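Local coordinates for 2-oxoglutarate carboxylase small subunit (Hydrogenobacter thermophilus, PDB 7KCT), which is the small (beta) subunit of a carboxylase, built on the biotin carboxylase plan with a nucleotide-binding ATP-grasp domain, at residues Q220-K225 against E327-S332. Sequence-based numbering, arbitrary orientation.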
ATOM      1  N   GLN A 220       9.417 -13.346 -15.507  1.00 31.44           N
ATOM      2  CA  GLN A 220       8.021 -13.643 -15.268  1.00 30.11           C
ATOM      3  C   GLN A 220       7.321 -13.778 -16.609  1.00 31.44           C
ATOM      4  O   GLN A 220       7.423 -12.874 -17.455  1.00 33.27           O
ATOM      5  CB  GLN A 220       7.404 -12.499 -14.472  1.00 27.98           C
ATOM      6  CG  GLN A 220       5.935 -12.611 -14.191  1.00 37.87           C
ATOM      7  CD  GLN A 220       5.620 -13.707 -13.218  1.00 30.40           C
ATOM      8  OE1 GLN A 220       5.976 -13.632 -12.033  1.00 26.43           O
ATOM      9  NE2 GLN A 220       4.938 -14.740 -13.703  1.00 28.94           N
ATOM     10  N   VAL A 221       6.643 -14.902 -16.824  1.00 34.04           N
ATOM     11  CA  VAL A 221       5.804 -15.020 -18.016  1.00 34.62           C
ATOM     12  C   VAL A 221       4.349 -15.165 -17.589  1.00 32.55           C
ATOM     13  O   VAL A 221       4.052 -15.621 -16.479  1.00 29.95           O
ATOM     14  CB  VAL A 221       6.217 -16.182 -18.945  1.00 42.93           C
ATOM     15  CG1 VAL A 221       7.709 -16.101 -19.318  1.00 38.89           C
ATOM     16  CG2 VAL A 221       5.896 -17.513 -18.329  1.00 36.79           C
ATOM     17  N   LEU A 222       3.451 -14.743 -18.479  1.00 32.11           N
ATOM     18  CA  LEU A 222       2.000 -14.833 -18.317  1.00 29.47           C
ATOM     19  C   LEU A 222       1.387 -15.153 -19.684  1.00 30.79           C
ATOM     20  O   LEU A 222       1.633 -14.413 -20.638  1.00 36.01           O
ATOM     21  CB  LEU A 222       1.459 -13.513 -17.765  1.00 31.50           C
ATOM     22  CG  LEU A 222      -0.012 -13.461 -17.364  1.00 34.77           C
ATOM     23  CD1 LEU A 222      -0.268 -14.383 -16.203  1.00 30.93           C
ATOM     24  CD2 LEU A 222      -0.428 -12.045 -16.981  1.00 31.97           C
ATOM     25  N   GLY A 223       0.641 -16.258 -19.791  1.00 32.47           N
ATOM     26  CA  GLY A 223      -0.005 -16.632 -21.044  1.00 37.51           C
ATOM     27  C   GLY A 223      -1.467 -16.995 -20.845  1.00 34.40           C
ATOM     28  O   GLY A 223      -1.865 -17.474 -19.784  1.00 33.84           O
ATOM     29  N   ASP A 224      -2.269 -16.794 -21.904  1.00 33.40           N
ATOM     30  CA  ASP A 224      -3.656 -17.259 -21.911  1.00 33.59           C
ATOM     31  C   ASP A 224      -3.776 -18.598 -22.649  1.00 37.26           C
ATOM     32  O   ASP A 224      -2.797 -19.156 -23.140  1.00 38.13           O
ATOM     33  CB  ASP A 224      -4.594 -16.193 -22.488  1.00 32.51           C
ATOM     34  CG  ASP A 224      -4.399 -15.925 -23.991  1.00 41.31           C
ATOM     35  OD1 ASP A 224      -3.902 -16.815 -24.712  1.00 38.98           O
ATOM     36  OD2 ASP A 224      -4.803 -14.823 -24.437  1.00 34.47           O
ATOM     37  N   LYS A 225      -4.989 -19.141 -22.698  1.00 35.78           N
ATOM     38  CA  LYS A 225      -5.191 -20.467 -23.275  1.00 40.16           C
ATOM     39  C   LYS A 225      -5.215 -20.449 -24.804  1.00 44.25           C
ATOM     40  O   LYS A 225      -5.328 -21.516 -25.415  1.00 40.84           O
ATOM     41  CB  LYS A 225      -6.481 -21.064 -22.706  1.00 39.85           C
ATOM     42  CG  LYS A 225      -6.372 -21.325 -21.181  1.00 38.77           C
ATOM     43  CD  LYS A 225      -7.536 -22.111 -20.615  1.00 38.50           C
ATOM     44  CE  LYS A 225      -7.311 -22.501 -19.161  1.00 42.71           C
ATOM     45  NZ  LYS A 225      -8.546 -23.131 -18.543  1.00 51.68           N
ATOM     46  N   GLU A 327     -10.731 -16.179 -20.241  1.00 27.64           N
ATOM     47  CA  GLU A 327     -10.587 -14.842 -20.792  1.00 34.77           C
ATOM     48  C   GLU A 327      -9.313 -14.759 -21.615  1.00 35.68           C
ATOM     49  O   GLU A 327      -8.350 -15.481 -21.361  1.00 35.62           O
ATOM     50  CB  GLU A 327     -10.515 -13.775 -19.716  1.00 33.83           C
ATOM     51  CG  GLU A 327     -11.803 -13.600 -18.931  1.00 41.12           C
ATOM     52  CD  GLU A 327     -11.793 -12.352 -18.094  1.00 42.11           C
ATOM     53  OE1 GLU A 327     -11.003 -11.427 -18.404  1.00 51.22           O
ATOM     54  OE2 GLU A 327     -12.580 -12.291 -17.133  1.00 54.05           O
ATOM     55  N   ARG A 328      -9.315 -13.875 -22.606  1.00 33.91           N
ATOM     56  CA  ARG A 328      -8.115 -13.558 -23.360  1.00 36.57           C
ATOM     57  C   ARG A 328      -7.268 -12.583 -22.555  1.00 37.19           C
ATOM     58  O   ARG A 328      -7.787 -11.733 -21.816  1.00 36.73           O
ATOM     59  CB  ARG A 328      -8.458 -12.898 -24.704  1.00 42.49           C
ATOM     60  CG  ARG A 328      -8.819 -13.819 -25.812  1.00 52.06           C
ATOM     61  CD  ARG A 328      -8.749 -13.176 -27.218  1.00 60.87           C
ATOM     62  NE  ARG A 328      -8.438 -14.252 -28.146  1.00 69.40           N
ATOM     63  CZ  ARG A 328      -9.309 -15.163 -28.555  1.00 64.63           C
ATOM     64  NH1 ARG A 328     -10.596 -15.164 -28.149  1.00 69.73           N
ATOM     65  NH2 ARG A 328      -8.908 -16.122 -29.356  1.00 66.79           N
ATOM     66  N   LEU A 329      -5.955 -12.703 -22.725  1.00 42.68           N
ATOM     67  CA  LEU A 329      -5.010 -11.759 -22.139  1.00 44.71           C
ATOM     68  C   LEU A 329      -5.077 -10.436 -22.898  1.00 43.37           C
ATOM     69  O   LEU A 329      -4.858 -10.397 -24.112  1.00 50.24           O
ATOM     70  CB  LEU A 329      -3.613 -12.383 -22.163  1.00 42.13           C
ATOM     71  CG  LEU A 329      -2.456 -11.817 -21.347  1.00 48.40           C
ATOM     72  CD1 LEU A 329      -3.010 -11.342 -20.004  1.00 46.16           C
ATOM     73  CD2 LEU A 329      -1.391 -12.881 -21.115  1.00 41.90           C
ATOM     74  N   ARG A 330      -5.408  -9.362 -22.179  1.00 44.40           N
ATOM     75  CA  ARG A 330      -5.669  -8.050 -22.758  1.00 48.91           C
ATOM     76  C   ARG A 330      -4.409  -7.210 -22.923  1.00 55.07           C
ATOM     77  O   ARG A 330      -4.469  -5.970 -22.802  1.00 53.94           O
ATOM     78  CB  ARG A 330      -6.700  -7.311 -21.904  1.00 44.62           C
ATOM     79  N   TYR A 331      -3.270  -7.849 -23.216  1.00 52.26           N
ATOM     80  CA  TYR A 331      -2.022  -7.127 -23.384  1.00 45.06           C
ATOM     81  C   TYR A 331      -1.206  -7.708 -24.522  1.00 45.89           C
ATOM     82  O   TYR A 331      -1.209  -8.919 -24.801  1.00 54.20           O
ATOM     83  CB  TYR A 331      -1.080  -7.120 -22.146  1.00 51.37           C
ATOM     84  CG  TYR A 331      -1.641  -6.557 -20.854  1.00 46.65           C
ATOM     85  CD1 TYR A 331      -1.639  -5.195 -20.621  1.00 50.08           C
ATOM     86  CD2 TYR A 331      -2.133  -7.385 -19.853  1.00 49.44           C
ATOM     87  CE1 TYR A 331      -2.162  -4.656 -19.451  1.00 52.39           C
ATOM     88  CE2 TYR A 331      -2.649  -6.856 -18.683  1.00 48.42           C
ATOM     89  CZ  TYR A 331      -2.664  -5.494 -18.487  1.00 53.00           C
ATOM     90  OH  TYR A 331      -3.188  -4.972 -17.315  1.00 58.66           O
ATOM     91  N   SER A 332      -0.490  -6.819 -25.181  1.00 47.14           N
ATOM     92  CA  SER A 332       0.611  -7.267 -26.010  1.00 51.89           C
ATOM     93  C   SER A 332       1.937  -6.881 -25.376  1.00 42.96           C
ATOM     94  O   SER A 332       2.020  -6.011 -24.494  1.00 43.07           O
ATOM     95  CB  SER A 332       0.613  -6.626 -27.419  1.00 53.48           C
ATOM     96  OG  SER A 332      -0.684  -6.448 -27.922  1.00 62.14           O
TER
HETATM   97  O   HOH W   1      -7.398 -17.872 -21.316  1.00 32.48           O
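Asp224 reaches across to the loop 327-332 and takes the backbone N-H of Leu329 on OD2, 3.0 Å from Leu329 N. The bond is almost straight, 174° at the hydrogen, and uses the anti lone pair of OD2. A chi1 of 68° puts Asp224 CG between its own backbone N and carbonyl carbon, and from there OD2 faces Leu329 N while OD1 turns back on its own chain, accepting from the N atoms of Tyr226 and Asn228. Both oxygens are thus gripped by backbone amides and the group's rotation is fixed. Close by, a water accepts from Lys225 N (3.1 Å) and donates to Glu327 O (2.6 Å), a second polar link, this one from backbone to backbone. All this happens where strand 215-223, an inner strand of the four-stranded antiparallel sheet in the ATP-grasp domain, runs into its turn toward strand 229-236; the partner loop follows helix 316-324. The Leu329 side chain also makes close carbon-oxygen contacts: Leu329 CB lies 3.5 Å from Asp224 OD2. Leu329 CD2 comes up to Leu222 O at 3.4 Å. The apolar contact proper is Leu329 CD1 against Leu222 CD2, at 4.0 Å. Trp319 of helix 316-324 touches both leucines, and Ile323 packs on Leu222.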